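Local coordinates for EDD domain protein, DegV family (Ruminococcus gnavus, PDB 3JR7) that is of unknown molecular function but may bind lipids, the role usually assigned to the DegV family, at residues A[128-133]-A[158-163]; A[147-152]-A[168-173]; A[232-237]-A[268-273]. One frame throughout, in Å; residues are numbered along the deposited sequence.

Contact 1: residues A[128-133]-A[158-163]. With PO4 (phosphate ion), chain D.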
loop_
_atom_site.group_PDB
_atom_site.type_symbol
_atom_site.label_atom_id
_atom_site.label_comp_id
_atom_site.label_asym_id
_atom_site.label_seq_id
_atom_site.Cartn_x
_atom_site.Cartn_y
_atom_site.Cartn_z
ATOM N N GLU A 128 -9.623 -8.316 26.636
ATOM C CA GLU A 128 -8.310 -8.482 26.029
ATOM C C GLU A 128 -8.357 -9.421 24.797
ATOM O O GLU A 128 -9.027 -10.415 24.807
ATOM C CB GLU A 128 -7.311 -9.055 27.079
ATOM C CG GLU A 128 -6.940 -8.070 28.176
ATOM C CD GLU A 128 -5.880 -8.608 29.184
ATOM O OE1 GLU A 128 -5.667 -9.849 29.268
ATOM O OE2 GLU A 128 -5.248 -7.760 29.881
ATOM N N LYS A 129 -7.630 -9.081 23.741
ATOM C CA LYS A 129 -7.449 -9.996 22.614
ATOM C C LYS A 129 -6.097 -9.689 22.024
ATOM O O LYS A 129 -5.604 -8.568 22.163
ATOM C CB LYS A 129 -8.569 -9.822 21.576
ATOM C CG LYS A 129 -8.592 -10.898 20.491
ATOM C CD LYS A 129 -9.770 -10.766 19.493
ATOM C CE LYS A 129 -9.949 -12.073 18.768
ATOM N NZ LYS A 129 -10.806 -11.998 17.607
ATOM N N GLN A 130 -5.490 -10.688 21.367
ATOM C CA GLN A 130 -4.239 -10.470 20.684
ATOM C C GLN A 130 -4.552 -9.762 19.376
ATOM O O GLN A 130 -4.916 -10.391 18.393
ATOM C CB GLN A 130 -3.497 -11.792 20.456
ATOM C CG GLN A 130 -2.841 -12.373 21.754
ATOM C CD GLN A 130 -2.486 -13.858 21.605
ATOM O OE1 GLN A 130 -3.277 -14.641 21.137
ATOM N NE2 GLN A 130 -1.292 -14.219 21.982
ATOM N N ILE A 131 -4.407 -8.439 19.399
ATOM C CA ILE A 131 -4.589 -7.583 18.252
ATOM C C ILE A 131 -3.354 -6.685 18.109
ATOM O O ILE A 131 -2.948 -6.001 19.057
ATOM C CB ILE A 131 -5.798 -6.659 18.432
ATOM C CG1 ILE A 131 -7.067 -7.471 18.703
ATOM C CG2 ILE A 131 -5.992 -5.786 17.169
ATOM C CD1 ILE A 131 -8.232 -6.628 19.260
ATOM N N HIS A 132 -2.753 -6.688 16.935
ATOM C CA HIS A 132 -1.620 -5.819 16.661
ATOM C C HIS A 132 -1.840 -5.058 15.380
ATOM O O HIS A 132 -2.152 -5.649 14.335
ATOM C CB HIS A 132 -0.289 -6.586 16.592
ATOM C CG HIS A 132 0.884 -5.675 16.449
ATOM N ND1 HIS A 132 1.467 -5.058 17.529
ATOM C CD2 HIS A 132 1.486 -5.156 15.347
ATOM C CE1 HIS A 132 2.432 -4.255 17.102
ATOM N NE2 HIS A 132 2.458 -4.295 15.782
ATOM N N VAL A 133 -1.665 -3.734 15.449
ATOM C CA VAL A 133 -1.784 -2.862 14.293
ATOM C C VAL A 133 -0.347 -2.522 13.747
ATOM O O VAL A 133 0.471 -1.933 14.480
ATOM C CB VAL A 133 -2.523 -1.569 14.637
ATOM C CG1 VAL A 133 -2.650 -0.703 13.391
ATOM C CG2 VAL A 133 -3.924 -1.880 15.208
HETATM N N MSE A 158 5.171 -19.410 14.114
HETATM C CA MSE A 158 5.584 -18.455 15.122
HETATM C C MSE A 158 4.480 -18.222 16.152
HETATM O O MSE A 158 3.298 -18.376 15.855
HETATM C CB MSE A 158 6.012 -17.142 14.483
HETATM C CG MSE A 158 7.228 -17.293 13.668
HETATM SE SE MSE A 158 7.935 -15.618 13.097
HETATM C CE MSE A 158 9.637 -15.548 14.043
ATOM N N THR A 159 4.863 -17.845 17.363
ATOM C CA THR A 159 3.893 -17.291 18.308
ATOM C C THR A 159 3.404 -15.924 17.806
ATOM O O THR A 159 4.016 -15.307 16.921
ATOM C CB THR A 159 4.516 -17.079 19.679
ATOM O OG1 THR A 159 5.516 -16.054 19.566
ATOM C CG2 THR A 159 5.173 -18.415 20.175
ATOM N N PHE A 160 2.316 -15.453 18.380
ATOM C CA PHE A 160 1.816 -14.078 18.092
ATOM C C PHE A 160 2.917 -13.008 18.200
ATOM O O PHE A 160 3.146 -12.243 17.251
ATOM C CB PHE A 160 0.642 -13.757 19.001
ATOM C CG PHE A 160 0.048 -12.353 18.809
ATOM C CD1 PHE A 160 -0.690 -12.038 17.686
ATOM C CD2 PHE A 160 0.210 -11.388 19.773
ATOM C CE1 PHE A 160 -1.229 -10.775 17.516
ATOM C CE2 PHE A 160 -0.324 -10.111 19.625
ATOM C CZ PHE A 160 -1.049 -9.799 18.470
ATOM N N GLU A 161 3.619 -12.961 19.327
ATOM C CA GLU A 161 4.666 -11.948 19.490
ATOM C C GLU A 161 5.829 -12.134 18.537
ATOM O O GLU A 161 6.413 -11.143 18.146
ATOM C CB GLU A 161 5.157 -11.856 20.918
ATOM C CG GLU A 161 4.018 -11.499 21.873
ATOM C CD GLU A 161 3.779 -10.004 21.932
ATOM O OE1 GLU A 161 4.754 -9.181 22.002
ATOM O OE2 GLU A 161 2.593 -9.635 21.942
ATOM N N GLU A 162 6.162 -13.372 18.177
ATOM C CA GLU A 162 7.183 -13.615 17.154
ATOM C C GLU A 162 6.777 -13.091 15.766
ATOM O O GLU A 162 7.593 -12.493 15.047
ATOM C CB GLU A 162 7.595 -15.084 17.055
ATOM C CG GLU A 162 8.513 -15.555 18.203
ATOM C CD GLU A 162 8.577 -17.073 18.372
ATOM O OE1 GLU A 162 7.751 -17.768 17.755
ATOM O OE2 GLU A 162 9.446 -17.573 19.150
ATOM N N VAL A 163 5.524 -13.289 15.406
ATOM C CA VAL A 163 5.021 -12.748 14.153
ATOM C C VAL A 163 5.138 -11.214 14.207
ATOM O O VAL A 163 5.617 -10.585 13.250
ATOM C CB VAL A 163 3.557 -13.155 13.881
ATOM C CG1 VAL A 163 3.003 -12.420 12.600
ATOM C CG2 VAL A 163 3.373 -14.704 13.788
HETATM P P PO4 D . 0.489 -17.300 21.115
HETATM O O1 PO4 D . -1.034 -17.194 20.887
HETATM O O2 PO4 D . 1.171 -17.116 19.790
HETATM O O3 PO4 D . 0.972 -16.197 22.011
HETATM O O4 PO4 D . 0.925 -18.593 21.786
#
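Q130 lays the aliphatic base of its side chain over the ring of F160. Q130 CB sits 3.6 Å from the centroid of the F160 ring and 6° off the ring normal, a CH-pi contact at the centre of one face, and Q130 CG continues above the CD2 side, 3.8 Å from F160 CD2. With CG anti to the backbone N (chi1 179°), the phenylalanine runs out from the start of helix 160-173 to the strand, where F160 CZ meets H132 CB at 3.8 Å; the glutamine, extended beyond CG, runs the other way until Q130 NE2 is 3.6 Å from F160 CB. Its amide plane is turned 40° from the ring. The imidazole of H132 leads elsewhere and is hydrogen-bonded to E168 through NE2. Strand 130-135 pairs in parallel with strand 98-103, whose Y100 also meets the F160 ring, so the N-terminal end of the helix packs on this sheet.

T159 and E162 close the helix start with a capping box: E162 N donates to T159 OG1 (3.1 Å) and T159 N to E162 OE1 (2.9 Å). Q130 NE2 donates to phosphate O1 (3.2 Å) and weakly to O3. F160 N faces phosphate O2 at a distance too short to trust in detail. The ion probably came from the crystallisation liquor, and amide donors beside a helix N-terminus, with its partial positive charge, would probably favour such an anion.

Contact 2: residues A[147-152]-A[168-173]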
loop_
_atom_site.group_PDB
_atom_site.type_symbol
_atom_site.label_atom_id
_atom_site.label_comp_id
_atom_site.label_asym_id
_atom_site.label_seq_id
_atom_site.Cartn_x
_atom_site.Cartn_y
_atom_site.Cartn_z
ATOM N N ALA A 147 1.129 -8.027 4.667
ATOM C CA ALA A 147 0.104 -9.045 4.855
ATOM C C ALA A 147 0.641 -10.442 4.502
ATOM O O ALA A 147 0.408 -11.409 5.269
ATOM C CB ALA A 147 -1.162 -8.749 4.018
ATOM N N LEU A 148 1.345 -10.547 3.365
ATOM C CA LEU A 148 1.997 -11.813 2.949
ATOM C C LEU A 148 3.026 -12.307 3.971
ATOM O O LEU A 148 3.140 -13.511 4.273
ATOM C CB LEU A 148 2.640 -11.686 1.550
ATOM C CG LEU A 148 1.666 -11.625 0.370
ATOM C CD1 LEU A 148 2.295 -11.298 -0.942
ATOM C CD2 LEU A 148 0.856 -12.993 0.258
ATOM N N LYS A 149 3.774 -11.372 4.526
ATOM C CA LYS A 149 4.753 -11.719 5.538
ATOM C C LYS A 149 4.099 -12.252 6.827
ATOM O O LYS A 149 4.595 -13.197 7.422
ATOM C CB LYS A 149 5.645 -10.488 5.841
ATOM C CG LYS A 149 6.833 -10.728 6.787
ATOM C CD LYS A 149 7.771 -11.874 6.306
ATOM C CE LYS A 149 8.694 -11.468 5.214
ATOM N NZ LYS A 149 9.749 -12.524 4.854
ATOM N N VAL A 150 2.995 -11.637 7.255
ATOM C CA VAL A 150 2.237 -12.156 8.394
ATOM C C VAL A 150 1.889 -13.621 8.142
ATOM O O VAL A 150 2.145 -14.490 8.979
ATOM C CB VAL A 150 0.936 -11.329 8.681
ATOM C CG1 VAL A 150 0.075 -12.078 9.752
ATOM C CG2 VAL A 150 1.280 -9.894 9.060
ATOM N N GLN A 151 1.332 -13.901 6.980
ATOM C CA GLN A 151 0.921 -15.274 6.643
ATOM C C GLN A 151 2.120 -16.212 6.606
ATOM O O GLN A 151 2.036 -17.348 7.038
ATOM C CB GLN A 151 0.220 -15.267 5.277
ATOM C CG GLN A 151 -0.199 -16.672 4.695
ATOM C CD GLN A 151 -0.759 -16.552 3.263
ATOM O OE1 GLN A 151 -0.180 -15.910 2.417
ATOM N NE2 GLN A 151 -1.891 -17.114 3.032
ATOM N N GLN A 152 3.239 -15.732 6.072
ATOM C CA GLN A 152 4.454 -16.549 6.009
ATOM C C GLN A 152 4.918 -16.910 7.423
ATOM O O GLN A 152 5.160 -18.087 7.723
ATOM C CB GLN A 152 5.553 -15.824 5.213
ATOM C CG GLN A 152 6.875 -16.621 5.087
ATOM C CD GLN A 152 8.052 -15.761 4.594
ATOM O OE1 GLN A 152 7.908 -14.576 4.284
ATOM N NE2 GLN A 152 9.218 -16.356 4.549
ATOM N N GLU A 168 7.452 -6.445 12.028
ATOM C CA GLU A 168 8.001 -5.122 12.260
ATOM C C GLU A 168 9.414 -5.011 11.677
ATOM O O GLU A 168 9.755 -3.957 11.135
ATOM C CB GLU A 168 7.932 -4.681 13.741
ATOM C CG GLU A 168 6.501 -4.464 14.270
ATOM C CD GLU A 168 5.790 -3.144 13.789
ATOM O OE1 GLU A 168 6.469 -2.354 13.021
ATOM O OE2 GLU A 168 4.579 -2.902 14.224
ATOM N N CYS A 169 10.213 -6.080 11.758
ATOM C CA CYS A 169 11.541 -6.095 11.131
ATOM C C CYS A 169 11.394 -5.963 9.604
ATOM O O CYS A 169 12.049 -5.142 8.969
ATOM C CB CYS A 169 12.319 -7.382 11.472
ATOM S SG CYS A 169 13.876 -7.590 10.497
ATOM N N TYR A 170 10.536 -6.782 9.032
ATOM C CA TYR A 170 10.264 -6.671 7.610
ATOM C C TYR A 170 9.877 -5.234 7.201
ATOM O O TYR A 170 10.386 -4.715 6.184
ATOM C CB TYR A 170 9.193 -7.683 7.152
ATOM C CG TYR A 170 8.848 -7.452 5.683
ATOM C CD1 TYR A 170 9.819 -7.619 4.700
ATOM C CD2 TYR A 170 7.593 -7.011 5.288
ATOM C CE1 TYR A 170 9.550 -7.349 3.365
ATOM C CE2 TYR A 170 7.304 -6.770 3.943
ATOM C CZ TYR A 170 8.296 -6.928 2.995
ATOM O OH TYR A 170 8.058 -6.652 1.670
ATOM N N ILE A 171 9.022 -4.577 7.981
ATOM C CA ILE A 171 8.613 -3.212 7.691
ATOM C C ILE A 171 9.828 -2.289 7.632
ATOM O O ILE A 171 9.959 -1.443 6.725
ATOM C CB ILE A 171 7.561 -2.751 8.693
ATOM C CG1 ILE A 171 6.232 -3.517 8.403
ATOM C CG2 ILE A 171 7.316 -1.289 8.630
ATOM C CD1 ILE A 171 5.145 -3.295 9.471
ATOM N N GLU A 172 10.731 -2.482 8.573
ATOM C CA GLU A 172 11.979 -1.708 8.630
ATOM C C GLU A 172 12.886 -1.954 7.410
ATOM O O GLU A 172 13.504 -1.018 6.914
ATOM C CB GLU A 172 12.722 -2.057 9.953
ATOM C CG GLU A 172 14.008 -1.253 10.227
ATOM C CD GLU A 172 15.281 -1.927 9.747
ATOM O OE1 GLU A 172 15.243 -3.104 9.293
ATOM O OE2 GLU A 172 16.341 -1.268 9.839
ATOM N N GLU A 173 12.917 -3.185 6.896
ATOM C CA GLU A 173 13.682 -3.492 5.680
ATOM C C GLU A 173 13.036 -2.976 4.402
ATOM O O GLU A 173 13.746 -2.699 3.426
ATOM C CB GLU A 173 13.874 -5.001 5.518
ATOM C CG GLU A 173 14.612 -5.577 6.742
ATOM C CD GLU A 173 14.575 -7.118 6.865
ATOM O OE1 GLU A 173 13.664 -7.817 6.387
ATOM O OE2 GLU A 173 15.497 -7.638 7.497
#
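The Y170 ring has the bent side chain of K149 over one face: K149 CE lies 4.0 Å from both Y170 CG and Y170 CD1. Nearer the root of the ring, K149 CG packs 3.9 Å from Y170 CB, and K149 CB comes to 4.0 Å from Y170 CD2. Farther round, the tyrosine touches L145 and I146, one turn earlier on the helix that carries K149, and its hydroxyl is hydrogen-bonded to Q174, just past the end of helix 160-173. The second flat group is the Q152 amide, whose OE1 accepts from K149 NZ at 2.8 Å, with the nitrogen tilted out of the carbonyl plane.

Two bends shape the lysine. CG is anti to the backbone N (chi1 -174°), and the turns at chi2 (55°) and chi3 (78°) then fold the chain back across the ring and bring NZ to the amide one turn along its own helix. Helices 141-155 and 160-173 follow strand 130-135 in the chain and pack on the sheet that holds strands 22-27 and 130-135, where V150 touches V24 and F134. Between 147-152 and 168-173 the contact rests on K149 and Y170, while V150 on V163 and V167 continues the helix-helix packing. The second helix also carries C169, the site of an interchain disulfide seen in a crystal structure of this protein. An alanine in place of K149 would probably leave this face of the Y170 ring without its methylene cover and the Q152 amide without its ammonium donor, free to turn. E173 OE1, of opposite charge, lies 6.3 Å from K149 NZ, not in contact, and could at most exert a weak long-range pull.

Contact 3: residues A[232-237]-A[268-273]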
loop_
_atom_site.group_PDB
_atom_site.type_symbol
_atom_site.label_atom_id
_atom_site.label_comp_id
_atom_site.label_asym_id
_atom_site.label_seq_id
_atom_site.Cartn_x
_atom_site.Cartn_y
_atom_site.Cartn_z
ATOM N N LYS A 232 15.793 5.092 -13.962
ATOM C CA LYS A 232 16.323 5.686 -12.748
ATOM C C LYS A 232 15.621 5.096 -11.504
ATOM O O LYS A 232 16.267 4.883 -10.476
ATOM C CB LYS A 232 16.176 7.205 -12.740
ATOM C CG LYS A 232 17.036 7.918 -13.739
ATOM C CD LYS A 232 17.490 9.287 -13.271
ATOM C CE LYS A 232 18.034 10.143 -14.433
ATOM N NZ LYS A 232 18.360 11.551 -14.000
HETATM N N MSE A 233 14.323 4.836 -11.594
HETATM C CA MSE A 233 13.617 4.169 -10.474
HETATM C C MSE A 233 14.225 2.791 -10.191
HETATM O O MSE A 233 14.576 2.500 -9.039
HETATM C CB MSE A 233 12.110 4.025 -10.708
HETATM C CG MSE A 233 11.436 3.357 -9.495
HETATM SE SE MSE A 233 9.536 3.469 -9.530
HETATM C CE MSE A 233 9.496 5.246 -10.289
ATOM N N ALA A 234 14.389 1.984 -11.240
ATOM C CA ALA A 234 15.062 0.665 -11.137
ATOM C C ALA A 234 16.418 0.760 -10.477
ATOM O O ALA A 234 16.732 -0.069 -9.653
ATOM C CB ALA A 234 15.203 -0.035 -12.528
ATOM N N ASP A 235 17.222 1.753 -10.852
ATOM C CA ASP A 235 18.510 1.956 -10.232
ATOM C C ASP A 235 18.325 2.287 -8.746
ATOM O O ASP A 235 19.084 1.762 -7.934
ATOM C CB ASP A 235 19.327 3.059 -10.897
ATOM C CG ASP A 235 19.744 2.714 -12.314
ATOM O OD1 ASP A 235 19.856 1.520 -12.652
ATOM O OD2 ASP A 235 19.970 3.667 -13.102
ATOM N N CYS A 236 17.367 3.156 -8.394
ATOM C CA CYS A 236 17.175 3.515 -6.974
ATOM C C CYS A 236 16.826 2.291 -6.150
ATOM O O CYS A 236 17.383 2.068 -5.053
ATOM C CB CYS A 236 16.087 4.528 -6.796
ATOM S SG CYS A 236 16.479 6.159 -7.388
ATOM N N VAL A 237 15.922 1.476 -6.667
ATOM C CA VAL A 237 15.498 0.274 -5.953
ATOM C C VAL A 237 16.708 -0.616 -5.751
ATOM O O VAL A 237 16.962 -1.112 -4.637
ATOM C CB VAL A 237 14.438 -0.516 -6.722
ATOM C CG1 VAL A 237 14.086 -1.769 -5.957
ATOM C CG2 VAL A 237 13.201 0.365 -7.022
ATOM N N LYS A 268 14.757 -6.994 -12.782
ATOM C CA LYS A 268 15.360 -8.317 -12.912
ATOM C C LYS A 268 16.766 -8.296 -13.510
ATOM O O LYS A 268 17.571 -9.165 -13.227
ATOM C CB LYS A 268 14.478 -9.179 -13.774
ATOM C CG LYS A 268 14.898 -10.613 -13.840
ATOM C CD LYS A 268 13.764 -11.471 -14.422
ATOM C CE LYS A 268 13.841 -12.904 -13.942
ATOM N NZ LYS A 268 14.871 -13.666 -14.641
ATOM N N GLU A 269 17.058 -7.300 -14.326
ATOM C CA GLU A 269 18.392 -7.109 -14.820
ATOM C C GLU A 269 19.375 -6.684 -13.711
ATOM O O GLU A 269 20.602 -6.862 -13.863
ATOM C CB GLU A 269 18.420 -6.032 -15.913
ATOM C CG GLU A 269 17.664 -6.298 -17.179
ATOM C CD GLU A 269 17.781 -5.138 -18.173
ATOM O OE1 GLU A 269 17.541 -3.936 -17.824
ATOM O OE2 GLU A 269 18.126 -5.441 -19.323
ATOM N N ARG A 270 18.856 -6.060 -12.661
ATOM C CA ARG A 270 19.652 -5.460 -11.615
ATOM C C ARG A 270 19.838 -6.314 -10.350
ATOM O O ARG A 270 20.809 -6.153 -9.690
ATOM C CB ARG A 270 19.125 -4.067 -11.261
ATOM C CG ARG A 270 19.147 -3.114 -12.417
ATOM C CD ARG A 270 18.257 -1.952 -12.275
ATOM N NE ARG A 270 18.691 -0.937 -13.194
ATOM C CZ ARG A 270 18.650 -1.062 -14.503
ATOM N NH1 ARG A 270 19.108 -0.109 -15.243
ATOM N NH2 ARG A 270 18.154 -2.143 -15.056
ATOM N N PHE A 271 18.901 -7.193 -10.036
ATOM C CA PHE A 271 19.021 -8.082 -8.863
ATOM C C PHE A 271 18.018 -9.221 -8.927
ATOM O O PHE A 271 16.973 -9.129 -9.578
ATOM C CB PHE A 271 18.850 -7.329 -7.529
ATOM C CG PHE A 271 17.564 -6.516 -7.424
ATOM C CD1 PHE A 271 16.397 -7.086 -6.900
ATOM C CD2 PHE A 271 17.540 -5.202 -7.830
ATOM C CE1 PHE A 271 15.216 -6.347 -6.771
ATOM C CE2 PHE A 271 16.380 -4.434 -7.715
ATOM C CZ PHE A 271 15.204 -5.012 -7.213
ATOM N N ALA A 272 18.321 -10.287 -8.199
ATOM C CA ALA A 272 17.482 -11.480 -8.195
ATOM C C ALA A 272 16.603 -11.460 -6.940
ATOM O O ALA A 272 17.093 -11.281 -5.833
ATOM C CB ALA A 272 18.400 -12.767 -8.213
ATOM N N VAL A 273 15.316 -11.692 -7.091
ATOM C CA VAL A 273 14.403 -11.743 -5.949
ATOM C C VAL A 273 13.851 -13.125 -5.820
ATOM O O VAL A 273 14.009 -13.903 -6.719
ATOM C CB VAL A 273 13.211 -10.801 -6.142
ATOM C CG1 VAL A 273 13.651 -9.374 -5.984
ATOM C CG2 VAL A 273 12.538 -11.085 -7.482
#
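R270 leaves its backbone with CG anti to the carbonyl carbon (chi1 -60°) and stays extended from CG to NE, which carries the guanidinium across to D235. The aspartate starts out pointing away from 268-273, but its carboxylate swings back and offers OD1 to the arginine. Both R270 donors converge on that one oxygen: R270 NE makes the shorter and straighter bond, 2.8 Å from D235 OD1 with an N-H...O angle of 162°, and R270 NH1 a more bent one, 3.2 Å from the same atom. The grip is side-on, with OD1 in the guanidinium plane, yet both nitrogens approach from the same face of the carboxylate, somewhat out of its plane, and the two flat groups are not coplanar. A234 packs beneath this salt bridge, its CB over one face of the guanidinium and 3.7 Å from R270 NE, while R270 CD lies 3.6 Å from A234 O.

The other end of the guanidinium is also held. R270 NH2 donates to the main-chain oxygen of L266 and makes a weak bond of 3.4 Å to E269 OE1, which extends the pair into a small salt-bridge network at the surface. Helix 257-270 is the crossover between the neighbouring parallel strands 248-253 and 275-280, a beta-alpha-beta unit, and its C-terminal part lies here against helix 226-240, which covers strand 176-179 of the same sheet. Next along the chain, F271 adopts chi1 54°, placing CG between the backbone N and the carbonyl carbon and directing the ring back to the neighbouring helix. There F271 CZ meets V237 CG1 at 3.7 Å, the ring lying roughly crosswise to the valine. A238, V241 and A244 also touch the phenylalanine, and V237 packs on L267 as well.

Contacts 1 and 2 share helix 160-173 and lie with centres 13 Å apart. They touch directly: the hydrogen bond from H132 NE2 of contact 1 to E168 OE2 of contact 2 spans 3.0 Å, and V163 CG1 packs 4.1 Å from V150 CG1. Their segments alternate along the chain, and the two direct touches join strand 130-135 and helices 141-155 and 160-173. Contact 3 belongs to the other sheet's helical layer; its centre is 34 Å from that of contact 1 and 21 Å from that of contact 2, with nearest atoms about 20 and 9 Å away. The polyether bound in this crystal occupies a pocket built from 18 residues between positions 47 and 295.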